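Local coordinates for periplasmic iron-binding protein (Synechocystis sp., PDB 2VOZ) that binds ferric iron in the periplasm and probably delivers it to an ABC transporter for import into the cell, at residues B[37-42]-B[76-81]; B[117-122]-B[325-330]; B[146-151]-B[249-254]; B[158-163]-B[217-222]. One frame throughout, in Å; residues are numbered along the deposited sequence. Where two conformers were deposited one is given.

Contact 1: residues B[37-42]-B[76-81]; sequences NLYSSR and ANSPGD
Asn37 and Asp81 meet where strand 35-40 runs beside the loop that leads into strand 82-86, and three hydrogen bonds centred on Asn37 carry the contact. Two belong to its backbone: Asn37 N gives to Asp81 OD2 at 2.7 Å, on the anti lone pair of that oxygen, which has a second donor in Asn274, and Asn37 O receives Asp81 N at 2.9 Å. With CG beside its own backbone N (chi1 -58°), the side chain reaches along the loop, and Asn37 ND2 donates to Pro79 O at 2.7 Å, with that oxygen close to the amide plane. The Asn37 amide and the Asp81 carboxylate lie nearly parallel, 13° apart. Without the amide, as with an alanine here, Pro79 O would probably lose this donor and the turn before Asp81 is likely to shift more freely.

Nonpolar contact comes mainly from Tyr39, whose CE1 lies 3.5 Å from Gly80 CA, while its hydroxyl is bonded to Glu74. Glu74 also binds Ser78 OG, which accepts from Gly80 N at 3.2 Å and closes an ST turn. Helix 64-74 links strand 56-61 to strand 82-86, both parallel to strand 35-40 between them: a beta-alpha-beta crossover of the periplasmic binding protein fold.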
loop_
_atom_site.group_PDB
_atom_site.type_symbol
_atom_site.label_atom_id
_atom_site.label_comp_id
_atom_site.label_asym_id
_atom_site.label_seq_id
_atom_site.Cartn_x
_atom_site.Cartn_y
_atom_site.Cartn_z
ATOM N N ASN B 37 3.304 23.482 -0.038
ATOM C CA ASN B 37 2.259 22.696 0.599
ATOM C C ASN B 37 1.188 22.472 -0.454
ATOM O O ASN B 37 0.472 23.405 -0.848
ATOM C CB ASN B 37 1.682 23.460 1.796
ATOM C CG ASN B 37 2.759 23.805 2.808
ATOM O OD1 ASN B 37 3.571 22.944 3.157
ATOM N ND2 ASN B 37 2.820 25.064 3.218
ATOM N N LEU B 38 1.120 21.231 -0.920
ATOM C CA LEU B 38 0.186 20.846 -1.957
ATOM C C LEU B 38 -1.018 20.166 -1.349
ATOM O O LEU B 38 -0.877 19.127 -0.714
ATOM C CB LEU B 38 0.890 19.891 -2.937
ATOM C CG LEU B 38 0.007 19.294 -4.043
ATOM C CD1 LEU B 38 -0.576 20.413 -4.916
ATOM C CD2 LEU B 38 0.852 18.332 -4.896
ATOM N N TYR B 39 -2.190 20.755 -1.528
ATOM C CA TYR B 39 -3.439 20.136 -1.114
ATOM C C TYR B 39 -3.982 19.514 -2.393
ATOM O O TYR B 39 -4.230 20.232 -3.355
ATOM C CB TYR B 39 -4.442 21.199 -0.642
ATOM C CG TYR B 39 -4.167 21.825 0.726
ATOM C CD1 TYR B 39 -2.876 22.084 1.154
ATOM C CD2 TYR B 39 -5.221 22.220 1.551
ATOM C CE1 TYR B 39 -2.628 22.705 2.413
ATOM C CE2 TYR B 39 -4.993 22.847 2.795
ATOM C CZ TYR B 39 -3.695 23.069 3.208
ATOM O OH TYR B 39 -3.445 23.710 4.398
ATOM N N SER B 40 -4.144 18.201 -2.419
ATOM C CA SER B 40 -4.595 17.533 -3.639
ATOM C C SER B 40 -5.645 16.468 -3.381
ATOM O O SER B 40 -5.512 15.660 -2.462
ATOM C CB SER B 40 -3.406 16.922 -4.394
ATOM O OG SER B 40 -3.899 16.358 -5.606
ATOM N N SER B 41 -6.684 16.442 -4.219
ATOM C CA SER B 41 -7.649 15.348 -4.140
ATOM C C SER B 41 -7.293 14.223 -5.099
ATOM O O SER B 41 -8.049 13.242 -5.233
ATOM C CB SER B 41 -9.069 15.843 -4.438
ATOM O OG SER B 41 -9.166 16.345 -5.750
ATOM N N ARG B 42 -6.158 14.393 -5.770
ATOM C CA ARG B 42 -5.637 13.387 -6.686
ATOM C C ARG B 42 -4.326 12.814 -6.175
ATOM O O ARG B 42 -3.364 13.551 -5.909
ATOM C CB ARG B 42 -5.390 14.013 -8.068
ATOM C CG ARG B 42 -4.587 13.090 -8.996
ATOM C CD ARG B 42 -3.395 13.791 -9.605
ATOM N NE ARG B 42 -2.391 12.835 -10.071
ATOM C CZ ARG B 42 -2.362 12.328 -11.305
ATOM N NH1 ARG B 42 -3.302 12.674 -12.197
ATOM N NH2 ARG B 42 -1.391 11.485 -11.648
ATOM N N ALA B 76 -7.525 33.292 6.424
ATOM C CA ALA B 76 -6.630 34.198 5.712
ATOM C C ALA B 76 -5.155 33.836 5.810
ATOM O O ALA B 76 -4.355 34.288 4.996
ATOM C CB ALA B 76 -6.842 35.625 6.169
ATOM N N ASN B 77 -4.782 33.011 6.774
ATOM C CA ASN B 77 -3.389 32.593 6.887
ATOM C C ASN B 77 -3.164 31.091 6.619
ATOM O O ASN B 77 -2.288 30.435 7.229
ATOM C CB ASN B 77 -2.831 33.008 8.255
ATOM C CG ASN B 77 -3.496 32.275 9.391
ATOM O OD1 ASN B 77 -4.582 31.720 9.229
ATOM N ND2 ASN B 77 -2.822 32.221 10.543
ATOM N N SER B 78 -3.996 30.526 5.735
ATOM C CA SER B 78 -3.818 29.137 5.352
ATOM C C SER B 78 -2.406 28.950 4.787
ATOM O O SER B 78 -1.965 29.788 4.006
ATOM C CB SER B 78 -4.817 28.742 4.253
ATOM O OG SER B 78 -4.506 27.425 3.858
ATOM N N PRO B 79 -1.707 27.851 5.160
ATOM C CA PRO B 79 -0.386 27.634 4.587
ATOM C C PRO B 79 -0.440 26.926 3.228
ATOM O O PRO B 79 0.603 26.579 2.698
ATOM C CB PRO B 79 0.286 26.719 5.612
ATOM C CG PRO B 79 -0.791 25.921 6.183
ATOM C CD PRO B 79 -2.051 26.806 6.144
ATOM N N GLY B 80 -1.639 26.691 2.686
ATOM C CA GLY B 80 -1.720 25.983 1.400
ATOM C C GLY B 80 -1.069 26.828 0.338
ATOM O O GLY B 80 -1.279 28.046 0.299
ATOM N N ASP B 81 -0.263 26.190 -0.521
ATOM C CA ASP B 81 0.314 26.859 -1.675
ATOM C C ASP B 81 -0.509 26.610 -2.938
ATOM O O ASP B 81 -0.782 27.525 -3.704
ATOM C CB ASP B 81 1.751 26.391 -1.889
ATOM C CG ASP B 81 2.697 26.972 -0.834
ATOM O OD1 ASP B 81 2.682 28.213 -0.722
ATOM O OD2 ASP B 81 3.416 26.212 -0.125
#

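Contact 2: residues B[117-122]-B[325-330]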
loop_
_atom_site.group_PDB
_atom_site.type_symbol
_atom_site.label_atom_id
_atom_site.label_comp_id
_atom_site.label_asym_id
_atom_site.label_seq_id
_atom_site.Cartn_x
_atom_site.Cartn_y
_atom_site.Cartn_z
ATOM N N ARG B 117 -7.478 26.272 -19.473
ATOM C CA ARG B 117 -7.109 27.062 -18.297
ATOM C C ARG B 117 -8.053 28.211 -18.101
ATOM O O ARG B 117 -8.758 28.611 -19.028
ATOM C CB ARG B 117 -5.670 27.584 -18.375
ATOM C CG ARG B 117 -5.279 28.244 -19.710
ATOM C CD ARG B 117 -3.796 28.619 -19.663
ATOM N NE ARG B 117 -3.217 28.925 -20.991
ATOM C CZ ARG B 117 -3.353 30.092 -21.609
ATOM N NH1 ARG B 117 -4.060 31.061 -21.043
ATOM N NH2 ARG B 117 -2.806 30.291 -22.798
ATOM N N HIS B 118 -8.097 28.729 -16.879
ATOM C CA HIS B 118 -9.041 29.783 -16.566
ATOM C C HIS B 118 -8.643 31.087 -17.268
ATOM O O HIS B 118 -7.467 31.446 -17.273
ATOM C CB HIS B 118 -9.105 29.949 -15.046
ATOM C CG HIS B 118 -10.178 30.876 -14.608
ATOM N ND1 HIS B 118 -11.411 30.447 -14.158
ATOM C CD2 HIS B 118 -10.229 32.226 -14.630
ATOM C CE1 HIS B 118 -12.162 31.500 -13.887
ATOM N NE2 HIS B 118 -11.469 32.589 -14.167
ATOM N N PRO B 119 -9.628 31.797 -17.851
ATOM C CA PRO B 119 -9.331 33.011 -18.595
ATOM C C PRO B 119 -8.626 34.090 -17.767
ATOM O O PRO B 119 -7.974 34.962 -18.349
ATOM C CB PRO B 119 -10.732 33.497 -19.027
ATOM C CG PRO B 119 -11.560 32.269 -19.076
ATOM C CD PRO B 119 -11.075 31.498 -17.874
ATOM N N ASP B 120 -8.738 34.050 -16.444
ATOM C CA ASP B 120 -8.135 35.073 -15.592
ATOM C C ASP B 120 -6.895 34.562 -14.886
ATOM O O ASP B 120 -6.341 35.232 -13.989
ATOM C CB ASP B 120 -9.164 35.605 -14.584
ATOM C CG ASP B 120 -10.322 36.281 -15.250
ATOM O OD1 ASP B 120 -10.088 36.988 -16.253
ATOM O OD2 ASP B 120 -11.468 36.096 -14.787
ATOM N N GLY B 121 -6.440 33.371 -15.277
ATOM C CA GLY B 121 -5.208 32.813 -14.708
ATOM C C GLY B 121 -5.326 32.279 -13.288
ATOM O O GLY B 121 -4.327 32.115 -12.596
ATOM N N LEU B 122 -6.550 31.976 -12.875
ATOM C CA LEU B 122 -6.818 31.503 -11.519
ATOM C C LEU B 122 -6.442 30.038 -11.327
ATOM O O LEU B 122 -6.076 29.628 -10.228
ATOM C CB LEU B 122 -8.290 31.708 -11.187
ATOM C CG LEU B 122 -8.755 33.147 -10.929
ATOM C CD1 LEU B 122 -10.269 33.165 -10.703
ATOM C CD2 LEU B 122 -7.991 33.716 -9.742
ATOM N N ASN B 325 -14.021 26.906 -23.574
ATOM C CA ASN B 325 -13.114 27.113 -22.432
ATOM C C ASN B 325 -13.715 26.354 -21.254
ATOM O O ASN B 325 -14.908 26.466 -20.976
ATOM C CB ASN B 325 -12.917 28.605 -22.118
ATOM C CG ASN B 325 -11.930 28.830 -21.000
ATOM O OD1 ASN B 325 -12.287 28.687 -19.819
ATOM N ND2 ASN B 325 -10.677 29.153 -21.350
ATOM N N VAL B 326 -12.883 25.567 -20.575
ATOM C CA VAL B 326 -13.407 24.698 -19.508
ATOM C C VAL B 326 -13.914 25.491 -18.306
ATOM O O VAL B 326 -14.640 24.923 -17.487
ATOM C CB VAL B 326 -12.412 23.602 -19.092
ATOM C CG1 VAL B 326 -12.140 22.627 -20.278
ATOM C CG2 VAL B 326 -11.131 24.258 -18.591
ATOM N N SER B 327 -13.618 26.782 -18.205
ATOM C CA SER B 327 -14.244 27.580 -17.099
ATOM C C SER B 327 -15.783 27.617 -17.234
ATOM O O SER B 327 -16.493 27.863 -16.237
ATOM C CB SER B 327 -13.696 29.007 -17.008
ATOM O OG SER B 327 -14.077 29.757 -18.138
ATOM N N ASN B 328 -16.285 27.344 -18.445
ATOM C CA ASN B 328 -17.732 27.323 -18.685
ATOM C C ASN B 328 -18.391 26.176 -17.918
ATOM O O ASN B 328 -19.570 26.236 -17.568
ATOM C CB ASN B 328 -18.020 27.139 -20.176
ATOM C CG ASN B 328 -17.888 28.428 -20.931
ATOM O OD1 ASN B 328 -18.720 29.341 -20.769
ATOM N ND2 ASN B 328 -16.807 28.554 -21.707
ATOM N N LEU B 329 -17.612 25.121 -17.663
ATOM C CA LEU B 329 -18.147 23.964 -16.978
ATOM C C LEU B 329 -18.549 24.280 -15.544
ATOM O O LEU B 329 -19.570 23.766 -15.022
ATOM C CB LEU B 329 -17.150 22.775 -17.008
ATOM C CG LEU B 329 -16.534 22.389 -18.363
ATOM C CD1 LEU B 329 -15.858 20.999 -18.293
ATOM C CD2 LEU B 329 -17.493 22.468 -19.494
ATOM N N GLY B 330 -17.732 25.093 -14.879
ATOM C CA GLY B 330 -18.106 25.634 -13.567
ATOM C C GLY B 330 -19.117 26.770 -13.632
ATOM O O GLY B 330 -20.041 26.832 -12.813
#
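Asn325 reaches across to Arg117 with its amide, and the firm part of the contact is built round that one side chain. Asn325 ND2 donates to Arg117 O at 3.1 Å, meeting the carbonyl almost head-on with a C=O...N angle of 171°. The other end of the amide is turned back to its own chain: Asn325 OD1 accepts from Ser327 N at 2.8 Å and from Ser327 OG at 2.7 Å, the two donors arriving from opposite faces of its plane. Pro119 closes over this cluster, its CD 3.5 Å from Ser327 OG and 3.6 Å from Asn325 OD1.

Packing is looser beyond. The His118 ring approaches Ser327 no nearer than 3.9 Å, from ND1 to CB; Pro119 CD and Leu122 CD1 lie on its opposite faces, toward the rim, and Trp123 meets it edge-to-face. Val326 CG2 comes only within 4.3 Å of Arg117 N. Pro119 itself lies on the exposed side, where the type I turn from His118 to Gly121 heads away from the helix.

Asn325 thus serves two ends with one amide: its oxygen caps the start of helix 327-331, while its nitrogen ties that start to the loop before strand 124-136, a link made by neutral groups without an ion pair.

Contact 3: residues B[146-151]-B[249-254]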
loop_
_atom_site.group_PDB
_atom_site.type_symbol
_atom_site.label_atom_id
_atom_site.label_comp_id
_atom_site.label_asym_id
_atom_site.label_seq_id
_atom_site.Cartn_x
_atom_site.Cartn_y
_atom_site.Cartn_z
ATOM N N SER B 146 -23.905 9.267 -32.449
ATOM C CA SER B 146 -23.243 10.455 -33.003
ATOM C C SER B 146 -22.856 11.428 -31.896
ATOM O O SER B 146 -21.684 11.627 -31.617
ATOM C CB SER B 146 -24.134 11.177 -34.032
ATOM O OG SER B 146 -25.417 11.499 -33.530
ATOM N N THR B 147 -23.862 12.009 -31.262
ATOM C CA THR B 147 -23.655 13.117 -30.324
ATOM C C THR B 147 -24.365 12.844 -28.979
ATOM O O THR B 147 -25.267 12.011 -28.914
ATOM C CB THR B 147 -24.257 14.436 -30.873
ATOM O OG1 THR B 147 -25.693 14.288 -31.020
ATOM C CG2 THR B 147 -23.597 14.812 -32.235
ATOM N N TYR B 148 -23.981 13.559 -27.924
ATOM C CA TYR B 148 -24.773 13.505 -26.676
ATOM C C TYR B 148 -26.192 13.889 -26.984
ATOM O O TYR B 148 -27.118 13.303 -26.433
ATOM C CB TYR B 148 -24.257 14.476 -25.597
ATOM C CG TYR B 148 -22.777 14.360 -25.383
ATOM C CD1 TYR B 148 -22.240 13.317 -24.637
ATOM C CD2 TYR B 148 -21.912 15.295 -25.947
ATOM C CE1 TYR B 148 -20.824 13.206 -24.472
ATOM C CE2 TYR B 148 -20.510 15.203 -25.797
ATOM C CZ TYR B 148 -19.982 14.165 -25.068
ATOM O OH TYR B 148 -18.610 14.090 -24.946
ATOM N N GLU B 149 -26.326 14.899 -27.840
ATOM C CA GLU B 149 -27.624 15.522 -28.132
ATOM C C GLU B 149 -28.596 14.479 -28.721
ATOM O O GLU B 149 -29.787 14.456 -28.386
ATOM C CB GLU B 149 -27.407 16.707 -29.075
ATOM C CG GLU B 149 -26.753 17.962 -28.375
ATOM C CD GLU B 149 -25.219 17.930 -28.303
ATOM O OE1 GLU B 149 -24.606 16.856 -28.478
ATOM O OE2 GLU B 149 -24.605 18.979 -28.020
ATOM N N ALA B 150 -28.072 13.565 -29.535
ATOM C CA ALA B 150 -28.936 12.578 -30.223
ATOM C C ALA B 150 -29.424 11.484 -29.305
ATOM O O ALA B 150 -30.328 10.740 -29.651
ATOM C CB ALA B 150 -28.173 11.937 -31.407
ATOM N N LEU B 151 -28.808 11.352 -28.139
ATOM C CA LEU B 151 -29.284 10.355 -27.178
ATOM C C LEU B 151 -30.660 10.689 -26.574
ATOM O O LEU B 151 -31.237 9.866 -25.848
ATOM C CB LEU B 151 -28.266 10.128 -26.067
ATOM C CG LEU B 151 -26.929 9.523 -26.513
ATOM C CD1 LEU B 151 -26.018 9.354 -25.307
ATOM C CD2 LEU B 151 -27.034 8.183 -27.262
ATOM N N PHE B 249 -16.269 7.827 -29.232
ATOM C CA PHE B 249 -16.111 9.261 -29.053
ATOM C C PHE B 249 -17.254 10.006 -29.737
ATOM O O PHE B 249 -17.356 9.974 -30.971
ATOM C CB PHE B 249 -14.782 9.790 -29.612
ATOM C CG PHE B 249 -13.564 9.384 -28.823
ATOM C CD1 PHE B 249 -13.228 10.025 -27.628
ATOM C CD2 PHE B 249 -12.723 8.376 -29.301
ATOM C CE1 PHE B 249 -12.090 9.650 -26.904
ATOM C CE2 PHE B 249 -11.589 8.005 -28.582
ATOM C CZ PHE B 249 -11.280 8.632 -27.372
ATOM N N PRO B 250 -18.106 10.675 -28.948
ATOM C CA PRO B 250 -19.173 11.458 -29.542
ATOM C C PRO B 250 -18.757 12.849 -30.029
ATOM O O PRO B 250 -17.727 13.396 -29.620
ATOM C CB PRO B 250 -20.147 11.622 -28.380
ATOM C CG PRO B 250 -19.204 11.766 -27.210
ATOM C CD PRO B 250 -18.175 10.713 -27.474
ATOM N N ASN B 251 -19.628 13.406 -30.859
ATOM C CA ASN B 251 -19.575 14.805 -31.285
ATOM C C ASN B 251 -18.317 15.142 -32.088
ATOM O O ASN B 251 -17.831 16.266 -32.017
ATOM C CB ASN B 251 -19.683 15.747 -30.067
ATOM C CG ASN B 251 -21.062 15.741 -29.472
ATOM O OD1 ASN B 251 -21.491 14.728 -28.986
ATOM N ND2 ASN B 251 -21.764 16.877 -29.526
ATOM N N THR B 252 -17.783 14.166 -32.816
ATOM C CA THR B 252 -16.592 14.419 -33.639
ATOM C C THR B 252 -16.940 14.514 -35.125
ATOM O O THR B 252 -16.040 14.727 -35.957
ATOM C CB THR B 252 -15.510 13.336 -33.446
ATOM O OG1 THR B 252 -15.925 12.140 -34.106
ATOM C CG2 THR B 252 -15.289 13.045 -31.963
ATOM N N GLY B 253 -18.229 14.370 -35.433
ATOM C CA GLY B 253 -18.706 14.437 -36.820
ATOM C C GLY B 253 -18.594 15.819 -37.417
ATOM O O GLY B 253 -18.344 16.803 -36.706
ATOM N N SER B 254 -18.806 15.902 -38.743
ATOM C CA SER B 254 -18.827 17.169 -39.475
ATOM C C SER B 254 -19.736 18.150 -38.763
ATOM O O SER B 254 -20.845 17.782 -38.369
ATOM C CB SER B 254 -19.370 16.969 -40.901
ATOM O OG SER B 254 -19.041 15.699 -41.436
HETATM O O HOH W 1 -20.693 13.796 -34.162
#
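A chi1 of -71° sets Asn251 CG beside its own backbone N, and a chi1 of -49° does the same for Tyr148 CG, bringing Asn251 OD1 to Tyr148 N and setting the Tyr148 ring beside Pro250. Asn251 OD1 accepts from Tyr148 N at 2.9 Å, in the carbonyl plane and on a lone pair, while Asn251 ND2 gives a nearly straight bond of 3.0 Å to Glu149 OE1, which it meets on the syn side, somewhat out of the carboxylate plane. Glu149 OE2 forms a salt bridge with Arg177 and a hydrogen bond with His181, both on helix 168-181. The backbone joins in, Asn251 N donating to Ser146 O at 2.8 Å. Beside it Pro250 covers one face of the Tyr148 ring in a CH-pi contact, its CB 4.3 Å from the ring centroid; Pro250 CG lies 3.3 Å from Tyr148 CZ. The hydroxyl of Tyr148 is bonded to Arg131 O and His260 N. With an alanine in place of Asn251, Tyr148 N would probably lose its acceptor and Glu149 OE1 this donor. A neutral amide thus joins a backbone N-H to a carboxylate whose pairing with Arg177 probably favours its ionised form.

Contact 4: residues B[158-163]-B[217-222]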
loop_
_atom_site.group_PDB
_atom_site.type_symbol
_atom_site.label_atom_id
_atom_site.label_comp_id
_atom_site.label_asym_id
_atom_site.label_seq_id
_atom_site.Cartn_x
_atom_site.Cartn_y
_atom_site.Cartn_z
ATOM N N GLY B 158 -35.501 3.436 -22.749
ATOM C CA GLY B 158 -35.133 2.282 -21.911
ATOM C C GLY B 158 -33.698 1.814 -22.096
ATOM O O GLY B 158 -33.338 0.746 -21.609
ATOM N N LYS B 159 -32.859 2.618 -22.751
ATOM C CA LYS B 159 -31.513 2.141 -23.091
ATOM C C LYS B 159 -30.325 2.882 -22.446
ATOM O O LYS B 159 -29.201 2.366 -22.471
ATOM C CB LYS B 159 -31.359 2.095 -24.609
ATOM C CG LYS B 159 -32.146 0.949 -25.241
ATOM C CD LYS B 159 -32.018 0.947 -26.756
ATOM C CE LYS B 159 -32.723 -0.285 -27.305
ATOM N NZ LYS B 159 -32.584 -0.442 -28.785
ATOM N N ILE B 160 -30.558 4.078 -21.920
ATOM C CA ILE B 160 -29.454 4.939 -21.475
ATOM C C ILE B 160 -29.061 4.729 -20.026
ATOM O O ILE B 160 -29.909 4.716 -19.107
ATOM C CB ILE B 160 -29.801 6.423 -21.719
ATOM C CG1 ILE B 160 -30.145 6.672 -23.219
ATOM C CG2 ILE B 160 -28.660 7.341 -21.211
ATOM C CD1 ILE B 160 -29.032 6.370 -24.259
ATOM N N LEU B 161 -27.755 4.570 -19.791
ATOM C CA LEU B 161 -27.220 4.434 -18.442
ATOM C C LEU B 161 -26.289 5.579 -18.067
ATOM O O LEU B 161 -25.348 5.849 -18.782
ATOM C CB LEU B 161 -26.404 3.163 -18.352
ATOM C CG LEU B 161 -27.266 1.918 -18.499
ATOM C CD1 LEU B 161 -26.348 0.799 -18.991
ATOM C CD2 LEU B 161 -27.927 1.550 -17.161
ATOM N N VAL B 162 -26.588 6.259 -16.959
ATOM C CA VAL B 162 -25.697 7.301 -16.448
ATOM C C VAL B 162 -25.815 7.373 -14.936
ATOM O O VAL B 162 -26.870 7.011 -14.386
ATOM C CB VAL B 162 -25.990 8.667 -17.118
ATOM C CG1 VAL B 162 -27.380 9.181 -16.714
ATOM C CG2 VAL B 162 -24.884 9.688 -16.790
ATOM N N ARG B 163 -24.734 7.826 -14.278
ATOM C CA ARG B 163 -24.739 7.874 -12.809
ATOM C C ARG B 163 -25.581 9.071 -12.333
ATOM O O ARG B 163 -26.047 9.867 -13.142
ATOM C CB ARG B 163 -23.317 7.926 -12.291
ATOM C CG ARG B 163 -22.627 9.246 -12.615
ATOM C CD ARG B 163 -21.162 9.213 -12.237
ATOM N NE ARG B 163 -20.924 8.905 -10.825
ATOM C CZ ARG B 163 -19.710 8.641 -10.353
ATOM N NH1 ARG B 163 -18.672 8.630 -11.189
ATOM N NH2 ARG B 163 -19.540 8.380 -9.056
ATOM N N GLY B 217 -28.751 -1.986 -19.815
ATOM C CA GLY B 217 -29.017 -0.905 -20.797
ATOM C C GLY B 217 -28.040 -1.095 -21.932
ATOM O O GLY B 217 -27.255 -2.051 -21.898
ATOM N N ASP B 218 -28.028 -0.189 -22.921
ATOM C CA ASP B 218 -27.240 -0.415 -24.128
ATOM C C ASP B 218 -26.197 0.661 -24.418
ATOM O O ASP B 218 -25.251 0.419 -25.164
ATOM C CB ASP B 218 -28.160 -0.493 -25.354
ATOM C CG ASP B 218 -29.065 -1.710 -25.356
ATOM O OD1 ASP B 218 -28.984 -2.588 -24.459
ATOM O OD2 ASP B 218 -29.894 -1.767 -26.296
ATOM N N VAL B 219 -26.407 1.855 -23.864
ATOM C CA VAL B 219 -25.499 3.014 -24.101
ATOM C C VAL B 219 -25.288 3.726 -22.775
ATOM O O VAL B 219 -26.251 4.023 -22.077
ATOM C CB VAL B 219 -26.048 4.038 -25.138
ATOM C CG1 VAL B 219 -25.067 5.199 -25.300
ATOM C CG2 VAL B 219 -26.323 3.339 -26.486
ATOM N N ALA B 220 -24.026 3.928 -22.402
ATOM C CA ALA B 220 -23.715 4.611 -21.139
ATOM C C ALA B 220 -22.911 5.844 -21.449
ATOM O O ALA B 220 -22.231 5.910 -22.498
ATOM C CB ALA B 220 -22.922 3.728 -20.204
ATOM N N ILE B 221 -22.987 6.818 -20.530
ATOM C CA ILE B 221 -22.122 7.995 -20.588
ATOM C C ILE B 221 -21.159 7.871 -19.419
ATOM O O ILE B 221 -21.606 7.680 -18.280
ATOM C CB ILE B 221 -22.947 9.286 -20.432
ATOM C CG1 ILE B 221 -23.988 9.380 -21.577
ATOM C CG2 ILE B 221 -22.021 10.526 -20.471
ATOM C CD1 ILE B 221 -24.937 10.597 -21.465
ATOM N N ALA B 222 -19.854 7.875 -19.696
ATOM C CA ALA B 222 -18.844 7.740 -18.627
ATOM C C ALA B 222 -17.524 8.227 -19.142
ATOM O O ALA B 222 -17.360 8.460 -20.332
ATOM C CB ALA B 222 -18.731 6.300 -18.109
HETATM O O HOH W 2 -29.822 -0.878 -28.854
HETATM O O HOH W 3 -22.209 7.872 -15.597
#
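Lys159 O is gripped by two successive backbone N-H groups, Asp218 N at 2.8 Å and Val219 N at 3.2 Å, the latter tilted out of the carbonyl plane. Beyond it the two strands pair in parallel: Leu161 N donates to Val219 O at 2.8 Å, and Leu161 O accepts from Ile221 N, pairing Ile160 with Val219 and Leu161 with Ala220.

The aliphatic chain of Lys159, extended beyond CG, runs obliquely past Asp218 OD2, Lys159 CE lying 3.3 Å from it. Lys159 NZ itself stays 3.9 Å from Asp218 OD2, a long salt bridge also spanned by a water that accepts from NZ and donates to OD2; Asp218 OD1 has a firmer partner in Arg139. A second water joins Arg163 N to Ile221 O farther along.

Ile160 and Val219 lie side by side, Ile160 CD1 3.9 Å from Val219 CB, whereas Leu161 packs its CB against Ala220 CB on the other face. Leu161 CD1 also rests 3.6 Å from Gly217 CA; a beta carbon on Gly217 would run into Leu161 CG and Lys159 O.

Leu161 faces helix 205-213 and Ile221 meets Leu173 of helix 168-181, the helix that carries the iron ligand Tyr169. Strand 219-223, which leads straight to the ligands Tyr225 and Tyr226, is flanked by strand 160-161 and by the long antiparallel strand 124-136.

In the fold
From the N terminus, contact 1 closes first, the shortest of the four loops, bringing strand 35-40 to the chain entering strand 82-86 after helix 64-74. Contact 2 then opens at 117-122 and closes only at 325-330, so that its long loop encloses both remaining contacts. Within it, contact 3 spans 146-151 to 249-254, and contact 4 is enclosed in turn, joining strands 160-161 and 219-223; none of the loops cross. Contacts 3 and 4 touch through Leu151, which packs on Ile160, Val219 and Ile221. Contacts 1 and 4 reach the same sheet on opposite sides of the chain's centre, their centres about 37 Å apart, while contact 2 ties the C-terminal part back near the middle.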